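PDB 3CCY: putative TetR-family transcriptional regulator from Bordetella parapertussis 12822, which probably binds regulatory DNA through an N-terminal helix-turn-helix domain and acts as a transcriptional repressor, as in other TetR-family proteins. Local coordinates for residues E21-M26 with R63-T68; D71-R76 with L99-T104; Q93-F98 with R188-F193; M112-D117 with W169-Y174. All blocks are in the same frame, centred on the assembly; numbering follows the deposited sequence.

Interaction 1 (E21-M26 with R63-T68); sequences ERAAAM and RDMLTT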
# COMPACT_ATOMS: atom_id res chain seq x y z
N GLU A 21 6.64 -22.26 -0.99
CA GLU A 21 5.35 -22.09 -0.30
C GLU A 21 5.55 -21.63 1.14
O GLU A 21 4.91 -20.69 1.61
CB GLU A 21 4.56 -23.41 -0.33
CG GLU A 21 3.05 -23.30 -0.01
CD GLU A 21 2.30 -24.64 -0.18
OE1 GLU A 21 1.06 -24.59 -0.40
OE2 GLU A 21 2.93 -25.72 -0.10
N ARG A 22 6.47 -22.31 1.84
CA ARG A 22 6.70 -22.06 3.26
C ARG A 22 7.46 -20.75 3.50
O ARG A 22 7.15 -20.01 4.44
CB ARG A 22 7.40 -23.27 3.91
CG ARG A 22 6.71 -23.77 5.18
CD ARG A 22 5.70 -24.89 4.90
NE ARG A 22 6.24 -26.21 5.27
CZ ARG A 22 5.58 -27.37 5.16
NH1 ARG A 22 4.35 -27.41 4.67
NH2 ARG A 22 6.18 -28.49 5.53
N ALA A 23 8.42 -20.45 2.62
CA ALA A 23 9.15 -19.17 2.63
C ALA A 23 8.24 -17.97 2.37
O ALA A 23 8.34 -16.94 3.05
CB ALA A 23 10.26 -19.19 1.60
N ALA A 24 7.37 -18.10 1.36
CA ALA A 24 6.40 -17.05 1.04
C ALA A 24 5.59 -16.69 2.27
O ALA A 24 5.45 -15.51 2.59
CB ALA A 24 5.50 -17.50 -0.09
N ALA A 25 5.10 -17.69 2.99
CA ALA A 25 4.33 -17.43 4.21
C ALA A 25 5.12 -16.64 5.26
O ALA A 25 4.61 -15.68 5.84
CB ALA A 25 3.77 -18.73 4.79
N MSE A 26 6.37 -17.00 5.50
CA MSE A 26 7.17 -16.28 6.48
C MSE A 26 7.57 -14.86 6.06
O MSE A 26 7.47 -13.93 6.86
CB MSE A 26 8.39 -17.09 6.89
CG MSE A 26 8.05 -18.13 7.94
SE MSE A 26 9.55 -19.20 8.49
CE MSE A 26 9.69 -20.30 6.88
N ARG A 63 13.85 -14.45 -5.36
CA ARG A 63 13.86 -14.07 -6.76
C ARG A 63 12.94 -15.00 -7.55
O ARG A 63 12.14 -14.54 -8.36
CB ARG A 63 15.29 -14.05 -7.34
CG ARG A 63 15.38 -13.63 -8.81
CD ARG A 63 16.78 -13.79 -9.39
NE ARG A 63 17.27 -15.18 -9.35
CZ ARG A 63 18.32 -15.61 -8.64
NH1 ARG A 63 18.67 -16.89 -8.69
NH2 ARG A 63 19.03 -14.77 -7.87
N ASP A 64 13.05 -16.30 -7.29
CA ASP A 64 12.21 -17.31 -7.94
C ASP A 64 10.71 -17.13 -7.69
O ASP A 64 9.92 -17.09 -8.64
CB ASP A 64 12.70 -18.72 -7.59
CG ASP A 64 11.85 -19.82 -8.22
OD1 ASP A 64 12.34 -20.48 -9.16
OD2 ASP A 64 10.70 -20.04 -7.77
N MSE A 65 10.29 -16.97 -6.43
CA MSE A 65 8.85 -16.81 -6.17
C MSE A 65 8.26 -15.51 -6.73
O MSE A 65 7.09 -15.46 -7.10
CB MSE A 65 8.51 -16.92 -4.67
CG MSE A 65 8.68 -15.63 -3.91
SE MSE A 65 8.24 -15.71 -2.04
CE MSE A 65 9.31 -17.21 -1.47
N LEU A 66 9.07 -14.47 -6.78
CA LEU A 66 8.64 -13.21 -7.36
C LEU A 66 8.54 -13.33 -8.87
O LEU A 66 7.62 -12.82 -9.48
CB LEU A 66 9.60 -12.10 -6.95
CG LEU A 66 9.55 -11.72 -5.47
CD1 LEU A 66 10.21 -10.36 -5.23
CD2 LEU A 66 8.11 -11.69 -4.95
N THR A 67 9.50 -14.03 -9.46
CA THR A 67 9.55 -14.17 -10.92
C THR A 67 8.37 -14.99 -11.43
O THR A 67 7.68 -14.59 -12.38
CB THR A 67 10.89 -14.78 -11.37
OG1 THR A 67 11.95 -13.89 -11.01
CG2 THR A 67 10.92 -15.00 -12.86
N THR A 68 8.12 -16.13 -10.80
CA THR A 68 7.05 -16.99 -11.27
C THR A 68 5.71 -16.30 -11.03
O THR A 68 4.80 -16.42 -11.83
CB THR A 68 7.09 -18.41 -10.67
OG1 THR A 68 6.61 -18.40 -9.32
CG2 THR A 68 8.52 -18.99 -10.73
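The peptide plane joining A23 to A24 is the flat group against which M65 packs: the CE methyl of this selenomethionine lies over one face of the plane, almost straight above A24 N at 3.5 Å, and not at an edge. Two methyl groups border this site. A23 CB, on the same side of the plane, reaches M65 CE at 3.8 Å, while A24 CB, level with the peptide, rests beside M65 SE at the same separation of 3.8 Å. The end of M65 therefore packs directly on the backbone between the two alanines. Its shape suits this: CG is lodged between the backbone N and the carbonyl carbon (chi1 84°), the chain then runs straight to SE, and a bend at chi3 (53°) turns CE down onto the peptide. I20 and F27 of helix 15-29 also touch M65, and V111 of helix 87-115 packs on it, so the buried side chain sits at a junction of three helices. Helix 15-29 precedes the predicted helix-turn-helix of the DNA-binding domain, whereas helix 58-81 runs on toward the C-terminal domain. With apolar atoms doing all the side-chain work, the attraction between 21-26 and 63-68 rests on close fit and burial.

Interaction 2 (D71-R76 with L99-T104); sequences DSLLER and LEIYAT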
# COMPACT_ATOMS: atom_id res chain seq x y z
N ASP A 71 5.33 -13.41 -13.64
CA ASP A 71 5.19 -14.06 -14.94
C ASP A 71 3.77 -14.62 -15.11
O ASP A 71 3.16 -14.45 -16.14
CB ASP A 71 6.25 -15.17 -15.15
CG ASP A 71 7.61 -14.62 -15.53
OD1 ASP A 71 7.73 -13.41 -15.80
OD2 ASP A 71 8.59 -15.39 -15.55
N SER A 72 3.24 -15.23 -14.06
CA SER A 72 1.88 -15.77 -14.09
C SER A 72 0.82 -14.67 -14.28
O SER A 72 -0.11 -14.81 -15.10
CB SER A 72 1.60 -16.54 -12.81
OG SER A 72 0.70 -17.60 -13.05
N LEU A 73 0.97 -13.59 -13.53
CA LEU A 73 0.05 -12.49 -13.59
C LEU A 73 0.04 -11.89 -15.02
O LEU A 73 -1.03 -11.61 -15.58
CB LEU A 73 0.47 -11.44 -12.56
CG LEU A 73 -0.51 -10.42 -12.01
CD1 LEU A 73 -1.95 -10.91 -11.92
CD2 LEU A 73 0.01 -9.94 -10.63
N LEU A 74 1.23 -11.71 -15.60
CA LEU A 74 1.36 -11.19 -16.96
C LEU A 74 0.69 -12.09 -18.00
O LEU A 74 -0.00 -11.59 -18.87
CB LEU A 74 2.84 -10.95 -17.33
CG LEU A 74 3.48 -9.69 -16.70
CD1 LEU A 74 4.99 -9.70 -16.92
CD2 LEU A 74 2.89 -8.37 -17.24
N GLU A 75 0.89 -13.40 -17.91
CA GLU A 75 0.30 -14.30 -18.88
C GLU A 75 -1.21 -14.27 -18.76
O GLU A 75 -1.90 -14.16 -19.76
CB GLU A 75 0.81 -15.73 -18.76
CG GLU A 75 0.99 -16.50 -20.10
CD GLU A 75 0.49 -15.78 -21.41
OE1 GLU A 75 -0.73 -15.91 -21.76
OE2 GLU A 75 1.34 -15.15 -22.13
N ARG A 76 -1.73 -14.31 -17.53
CA ARG A 76 -3.17 -14.34 -17.35
C ARG A 76 -3.85 -13.06 -17.80
O ARG A 76 -4.93 -13.12 -18.37
CB ARG A 76 -3.54 -14.83 -15.96
CG ARG A 76 -3.07 -16.30 -15.82
CD ARG A 76 -3.25 -16.88 -14.46
NE ARG A 76 -4.66 -17.03 -14.14
CZ ARG A 76 -5.12 -17.18 -12.91
NH1 ARG A 76 -4.28 -17.23 -11.89
NH2 ARG A 76 -6.43 -17.26 -12.70
N LEU A 99 -7.76 -9.63 -8.10
CA LEU A 99 -8.32 -9.99 -6.81
C LEU A 99 -8.48 -11.48 -6.64
O LEU A 99 -8.41 -11.99 -5.52
CB LEU A 99 -9.63 -9.22 -6.54
CG LEU A 99 -9.41 -7.72 -6.34
CD1 LEU A 99 -10.72 -7.05 -6.04
CD2 LEU A 99 -8.40 -7.40 -5.21
N GLU A 100 -8.66 -12.21 -7.74
CA GLU A 100 -8.67 -13.65 -7.70
C GLU A 100 -7.29 -14.19 -7.24
O GLU A 100 -7.20 -15.10 -6.39
CB GLU A 100 -9.07 -14.21 -9.07
CG GLU A 100 -9.00 -15.72 -9.20
CD GLU A 100 -8.59 -16.18 -10.59
OE1 GLU A 100 -9.15 -15.70 -11.62
OE2 GLU A 100 -7.72 -17.06 -10.67
N ILE A 101 -6.23 -13.63 -7.83
CA ILE A 101 -4.86 -13.98 -7.49
C ILE A 101 -4.51 -13.69 -6.00
O ILE A 101 -3.83 -14.48 -5.34
CB ILE A 101 -3.90 -13.41 -8.55
CG1 ILE A 101 -4.18 -14.14 -9.89
CG2 ILE A 101 -2.43 -13.56 -8.13
CD1 ILE A 101 -3.38 -13.66 -11.08
N TYR A 102 -5.08 -12.61 -5.45
CA TYR A 102 -5.10 -12.40 -3.98
C TYR A 102 -5.83 -13.49 -3.15
O TYR A 102 -5.30 -14.04 -2.17
CB TYR A 102 -5.71 -11.03 -3.70
CG TYR A 102 -5.75 -10.67 -2.24
CD1 TYR A 102 -4.61 -10.16 -1.59
CD2 TYR A 102 -6.93 -10.83 -1.50
CE1 TYR A 102 -4.63 -9.83 -0.24
CE2 TYR A 102 -6.97 -10.48 -0.16
CZ TYR A 102 -5.81 -9.99 0.47
OH TYR A 102 -5.86 -9.68 1.79
N ALA A 103 -7.06 -13.81 -3.55
CA ALA A 103 -7.82 -14.89 -2.95
C ALA A 103 -7.07 -16.24 -2.97
O ALA A 103 -7.18 -17.05 -2.03
CB ALA A 103 -9.18 -15.03 -3.67
N THR A 104 -6.30 -16.49 -4.03
CA THR A 104 -5.63 -17.78 -4.14
C THR A 104 -4.19 -17.72 -3.65
O THR A 104 -3.76 -18.60 -2.93
CB THR A 104 -5.74 -18.38 -5.57
OG1 THR A 104 -5.18 -17.48 -6.51
CG2 THR A 104 -7.18 -18.58 -5.94
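A helical hairpin formed by the consecutive helices 58-81 and 87-115 is bridged here, L73 and R76 on the first meeting I101 and E100 on the second. The short segments run in broadly opposite directions, at 142°, and their axes approach no closer than 11.9 Å, a wide spacing that long side chains must span. At the buried side of the contact the delta methyls of L73 and I101 meet at an oblique angle. L73 CD1 and I101 CD1 are modelled 3.2 Å apart, tighter than usual for carbons, so the exact distance is doubtful although the apolar contact is clear. L73 also lies against F98 and against L134 of helix 122-145, which places it in the interior of the C-terminal domain. Nearer the surface, R76 reaches across to E100. R76 NH2 and E100 OE2 form a salt bridge, with the carboxylate oxygen at the guanidinium edge and the two planes turned 48° apart. The modelled separation is implausibly short, and R76 was deposited in two conformers, so the pairing is better trusted than its length. In the conformer described, a bend at chi3 (68°) swings the guanidinium along I101, leaving R76 NH1 3.7 Å from I101 CG1. The arginine thus borders the apolar pair while its charge is answered by the glutamate. The contact closes the hairpin of helices 58-81 and 87-115, through which the DNA-binding part of a TetR-family regulator continues into its all-helical C-terminal domain.

Interaction 3 (Q93-F98 with R188-F193); sequences QIVKLF and RTVQLF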
# COMPACT_ATOMS: atom_id res chain seq x y z
N GLN A 93 -12.69 -7.51 -16.09
CA GLN A 93 -12.05 -8.82 -16.03
C GLN A 93 -10.61 -8.77 -15.49
O GLN A 93 -10.16 -9.65 -14.74
CB GLN A 93 -12.15 -9.57 -17.37
CG GLN A 93 -13.54 -10.14 -17.65
CD GLN A 93 -13.67 -10.77 -19.05
OE1 GLN A 93 -14.61 -11.54 -19.31
NE2 GLN A 93 -12.73 -10.46 -19.94
N ILE A 94 -9.86 -7.74 -15.87
CA ILE A 94 -8.54 -7.54 -15.32
C ILE A 94 -8.59 -7.32 -13.81
O ILE A 94 -7.81 -7.90 -13.06
CB ILE A 94 -7.80 -6.31 -15.98
CG1 ILE A 94 -7.42 -6.63 -17.41
CG2 ILE A 94 -6.60 -5.84 -15.08
CD1 ILE A 94 -7.00 -5.36 -18.21
N VAL A 95 -9.51 -6.48 -13.33
CA VAL A 95 -9.55 -6.24 -11.89
C VAL A 95 -9.96 -7.55 -11.12
O VAL A 95 -9.42 -7.85 -10.07
CB VAL A 95 -10.54 -5.09 -11.53
CG1 VAL A 95 -10.59 -4.85 -9.98
CG2 VAL A 95 -10.12 -3.81 -12.29
N LYS A 96 -10.91 -8.29 -11.68
CA LYS A 96 -11.38 -9.56 -11.08
C LYS A 96 -10.21 -10.54 -11.04
O LYS A 96 -10.05 -11.26 -10.07
CB LYS A 96 -12.48 -10.16 -11.93
CG LYS A 96 -13.84 -9.55 -11.73
CD LYS A 96 -14.94 -10.34 -12.50
CE LYS A 96 -16.28 -9.65 -12.14
NZ LYS A 96 -17.42 -10.35 -12.66
N LEU A 97 -9.38 -10.54 -12.09
CA LEU A 97 -8.18 -11.40 -12.10
C LEU A 97 -7.22 -11.07 -10.95
O LEU A 97 -6.74 -11.98 -10.24
CB LEU A 97 -7.44 -11.31 -13.44
CG LEU A 97 -6.03 -11.88 -13.54
CD1 LEU A 97 -6.14 -13.40 -13.46
CD2 LEU A 97 -5.34 -11.43 -14.84
N PHE A 98 -6.92 -9.78 -10.77
CA PHE A 98 -5.97 -9.39 -9.72
C PHE A 98 -6.46 -9.80 -8.35
O PHE A 98 -5.69 -10.32 -7.52
CB PHE A 98 -5.58 -7.89 -9.80
CG PHE A 98 -4.83 -7.51 -11.07
CD1 PHE A 98 -4.43 -8.47 -11.98
CD2 PHE A 98 -4.50 -6.20 -11.34
CE1 PHE A 98 -3.74 -8.13 -13.14
CE2 PHE A 98 -3.79 -5.85 -12.51
CZ PHE A 98 -3.42 -6.81 -13.39
N ARG A 188 -17.38 -3.73 -7.28
CA ARG A 188 -17.46 -2.50 -6.49
C ARG A 188 -16.33 -1.52 -6.83
O ARG A 188 -16.58 -0.34 -7.03
CB ARG A 188 -17.32 -2.83 -5.01
CG ARG A 188 -17.61 -1.59 -4.06
CD ARG A 188 -19.07 -1.30 -4.11
NE ARG A 188 -19.53 -0.37 -3.07
CZ ARG A 188 -20.81 -0.13 -2.84
NH1 ARG A 188 -21.73 -0.77 -3.56
NH2 ARG A 188 -21.18 0.73 -1.92
N THR A 189 -15.08 -1.99 -6.79
CA THR A 189 -13.89 -1.20 -7.17
C THR A 189 -14.04 -0.53 -8.56
O THR A 189 -13.81 0.67 -8.74
CB THR A 189 -12.65 -2.10 -7.16
OG1 THR A 189 -12.50 -2.63 -5.84
CG2 THR A 189 -11.38 -1.33 -7.57
N VAL A 190 -14.47 -1.30 -9.53
CA VAL A 190 -14.73 -0.76 -10.86
C VAL A 190 -15.89 0.23 -10.94
O VAL A 190 -15.75 1.28 -11.58
CB VAL A 190 -14.93 -1.91 -11.87
CG1 VAL A 190 -15.35 -1.38 -13.25
CG2 VAL A 190 -13.64 -2.71 -12.00
N GLN A 191 -17.04 -0.10 -10.33
CA GLN A 191 -18.17 0.85 -10.30
C GLN A 191 -17.71 2.20 -9.68
O GLN A 191 -18.00 3.27 -10.20
CB GLN A 191 -19.38 0.25 -9.49
CG GLN A 191 -20.08 -0.98 -10.18
CD GLN A 191 -20.90 -1.89 -9.18
OE1 GLN A 191 -21.12 -1.52 -7.99
NE2 GLN A 191 -21.32 -3.09 -9.66
N LEU A 192 -17.02 2.13 -8.53
CA LEU A 192 -16.55 3.33 -7.84
C LEU A 192 -15.58 4.12 -8.72
O LEU A 192 -15.76 5.35 -8.93
CB LEU A 192 -15.87 2.96 -6.51
CG LEU A 192 -16.72 2.46 -5.33
CD1 LEU A 192 -15.82 1.69 -4.33
CD2 LEU A 192 -17.38 3.64 -4.61
N PHE A 193 -14.54 3.44 -9.20
CA PHE A 193 -13.47 4.09 -9.99
C PHE A 193 -14.02 4.70 -11.29
O PHE A 193 -13.73 5.84 -11.59
CB PHE A 193 -12.28 3.15 -10.32
CG PHE A 193 -11.12 3.89 -10.98
CD1 PHE A 193 -10.30 4.73 -10.23
CD2 PHE A 193 -10.89 3.79 -12.34
CE1 PHE A 193 -9.25 5.45 -10.83
CE2 PHE A 193 -9.85 4.51 -12.94
CZ PHE A 193 -9.04 5.33 -12.17
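The hydroxyl of T189, a residue whose methyl faces V95, is taken up within its own helix: OG1 is hydrogen-bonded to L185 O, one turn earlier. This satisfies the polar branch of a buried threonine and leaves the other branch for apolar contact. With CG2 anti to the backbone N, the methyl projects to helix 87-115, where T189 CG2 comes within 4.3 Å of V95 CG1, a loose approach. The closer meeting is between the two valines. V95 CG2 and V190 CG2 lie 3.7 Å apart, and the same V190 methyl is 3.9 Å from V95 CB. Both valines share one rotamer, with CG1 anti to the backbone N (chi1 179° in V95 and 174° in V190), so each offers its CG2 to the other, and the side chains slide past one another in opposite directions. V95 is therefore held by both neighbours, CG1 near the threonine and CG2 against the valine, and F163 of helix 153-168 adds a further apolar contact. At the margin, K96 NZ makes a salt bridge to E187 OE2, a second tie between the same helices. Part of 188-193 also faces the second subunit: R188 NE pairs with D159 OD1 of the second subunit, and T189 also packs on L162 of that subunit. Helix 182-195 thus links the core of its own chain to the dimer partner, consistent with the four-helix bundle, two helices from each subunit, by which TetR-family regulators dimerise.

Interaction 4 (M112-D117 with W169-Y174); sequences MLTCLD and WTYTWY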
# COMPACT_ATOMS: atom_id res chain seq x y z
N MSE A 112 5.32 -9.86 -3.42
CA MSE A 112 5.54 -9.01 -4.59
C MSE A 112 5.41 -7.53 -4.18
O MSE A 112 6.38 -6.77 -4.31
CB MSE A 112 4.56 -9.34 -5.73
CG MSE A 112 4.89 -8.70 -7.10
SE MSE A 112 6.63 -9.22 -7.88
CE MSE A 112 7.75 -7.79 -7.14
N LEU A 113 4.25 -7.17 -3.62
CA LEU A 113 3.94 -5.80 -3.18
C LEU A 113 4.83 -5.25 -2.08
O LEU A 113 4.73 -4.07 -1.76
CB LEU A 113 2.46 -5.71 -2.74
CG LEU A 113 1.43 -6.10 -3.81
CD1 LEU A 113 -0.01 -6.02 -3.31
CD2 LEU A 113 1.59 -5.27 -5.12
N THR A 114 5.71 -6.07 -1.51
CA THR A 114 6.37 -5.71 -0.24
C THR A 114 7.88 -5.95 -0.17
O THR A 114 8.57 -5.28 0.60
CB THR A 114 5.65 -6.44 0.95
OG1 THR A 114 4.56 -5.63 1.42
CG2 THR A 114 6.60 -6.75 2.12
N CYS A 115 8.39 -6.91 -0.94
CA CYS A 115 9.75 -7.45 -0.70
C CYS A 115 10.77 -7.24 -1.82
O CYS A 115 11.92 -7.67 -1.70
CB CYS A 115 9.67 -8.94 -0.38
SG CYS A 115 9.25 -9.33 1.32
N LEU A 116 10.35 -6.60 -2.90
CA LEU A 116 11.21 -6.37 -4.06
C LEU A 116 12.60 -5.76 -3.73
O LEU A 116 13.58 -6.09 -4.40
CB LEU A 116 10.47 -5.54 -5.11
CG LEU A 116 11.09 -5.42 -6.50
CD1 LEU A 116 11.40 -6.79 -7.09
CD2 LEU A 116 10.18 -4.66 -7.42
N ASP A 117 12.67 -4.91 -2.71
CA ASP A 117 13.94 -4.22 -2.38
C ASP A 117 15.00 -5.14 -1.78
O ASP A 117 16.20 -4.85 -1.87
CB ASP A 117 13.71 -2.99 -1.49
CG ASP A 117 12.92 -3.30 -0.23
OD1 ASP A 117 11.80 -3.86 -0.34
OD2 ASP A 117 13.40 -2.96 0.88
N TRP A 169 -3.64 -1.97 -2.01
CA TRP A 169 -3.76 -1.77 -0.55
C TRP A 169 -4.61 -2.81 0.16
O TRP A 169 -4.59 -2.89 1.38
CB TRP A 169 -4.34 -0.36 -0.24
CG TRP A 169 -4.19 0.12 1.17
CD1 TRP A 169 -5.19 0.42 2.07
CD2 TRP A 169 -2.97 0.32 1.84
NE1 TRP A 169 -4.64 0.83 3.25
CE2 TRP A 169 -3.27 0.77 3.14
CE3 TRP A 169 -1.63 0.17 1.47
CZ2 TRP A 169 -2.29 1.08 4.08
CZ3 TRP A 169 -0.65 0.50 2.41
CH2 TRP A 169 -0.99 0.92 3.69
N THR A 170 -5.33 -3.62 -0.61
CA THR A 170 -6.26 -4.63 -0.06
C THR A 170 -5.61 -5.62 0.90
O THR A 170 -6.22 -6.06 1.85
CB THR A 170 -7.03 -5.40 -1.17
OG1 THR A 170 -6.12 -5.93 -2.15
CG2 THR A 170 -8.05 -4.42 -1.88
N TYR A 171 -4.35 -5.93 0.66
CA TYR A 171 -3.66 -6.88 1.55
C TYR A 171 -3.67 -6.40 3.00
O TYR A 171 -3.60 -7.21 3.92
CB TYR A 171 -2.25 -7.18 1.04
CG TYR A 171 -1.18 -6.17 1.39
CD1 TYR A 171 -0.39 -6.33 2.53
CD2 TYR A 171 -0.93 -5.08 0.57
CE1 TYR A 171 0.58 -5.40 2.86
CE2 TYR A 171 0.04 -4.14 0.91
CZ TYR A 171 0.78 -4.31 2.03
OH TYR A 171 1.73 -3.37 2.32
N THR A 172 -3.78 -5.09 3.21
CA THR A 172 -3.72 -4.57 4.59
C THR A 172 -5.04 -4.72 5.35
O THR A 172 -5.05 -4.57 6.58
CB THR A 172 -3.31 -3.06 4.66
OG1 THR A 172 -4.35 -2.24 4.06
CG2 THR A 172 -1.99 -2.83 3.93
N TRP A 173 -6.14 -4.96 4.65
CA TRP A 173 -7.47 -4.87 5.31
C TRP A 173 -8.47 -5.94 4.87
O TRP A 173 -9.37 -6.33 5.64
CB TRP A 173 -8.09 -3.48 5.08
CG TRP A 173 -8.45 -3.13 3.61
CD1 TRP A 173 -7.66 -2.45 2.69
CD2 TRP A 173 -9.69 -3.40 2.95
NE1 TRP A 173 -8.35 -2.31 1.49
CE2 TRP A 173 -9.60 -2.87 1.63
CE3 TRP A 173 -10.89 -4.05 3.34
CZ2 TRP A 173 -10.63 -2.98 0.71
CZ3 TRP A 173 -11.92 -4.15 2.42
CH2 TRP A 173 -11.78 -3.61 1.12
N TYR A 174 -8.33 -6.39 3.63
CA TYR A 174 -9.36 -7.24 3.00
C TYR A 174 -9.15 -8.72 3.24
O TYR A 174 -8.05 -9.24 3.05
CB TYR A 174 -9.46 -6.95 1.50
CG TYR A 174 -10.38 -7.89 0.77
CD1 TYR A 174 -11.75 -7.84 0.98
CD2 TYR A 174 -9.86 -8.86 -0.12
CE1 TYR A 174 -12.63 -8.71 0.32
CE2 TYR A 174 -10.70 -9.76 -0.77
CZ TYR A 174 -12.09 -9.67 -0.55
OH TYR A 174 -12.93 -10.54 -1.18
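Leading up to Y171, which meets L113 and T114, W169 begins a turn whose carbonyl oxygen is gripped twice by T172: OG1 bonds to W169 O at 2.8 Å, nearly in line with the C=O, and T172 N bonds to it as well. The threonine hydroxyl also sits over the W169 ring, offset toward its rim. T170 O likewise takes two donors, the backbone N atoms of W173 and Y174. Y171 carries the contact. Its CG lies between the backbone N and the carbonyl carbon (chi1 82°), directing the ring at helix 87-115, where Y171 CD2 is 4.1 Å from L113 CD1. Farther out, Y171 OH stands 3.7 Å from T114 OG1, too far for a hydrogen bond. Y171 O accepts a hydrogen bond from R106 NH2. T172 backs the ring, its CG2 methyl 3.6 Å above the ring plane and over the centre. W173 turns to M161 of the second subunit, while Y174 O accepts a hydrogen bond from Y102 OH. Between the two segments, then, the attraction is modest: the L113 methyl meets the ring by dispersion, and the T114 and Y171 hydroxyls are near without bonding. The hydrogen bonds internal to 169-174 lie in the turn that carries the ring.

Interactions 1 and 3 are buried and rest on apolar side chains, whereas interaction 2 is partly buried, with an ion pair at its margin, and interaction 4 lies at the surface. Helix 58-81 serves interactions 1 and 2, and helix 87-115 runs through interactions 2, 3 and 4. Interactions 1 and 3 stand on opposite sides of the chain's centre, about 26 Å apart between centres, one in the DNA-binding part and the other near the dimer partner. Between them L97 packs on R76, joining 2 to 3, and L66 packs on M112, joining 1 to 4. Only interactions 3 and 4 touch the second subunit.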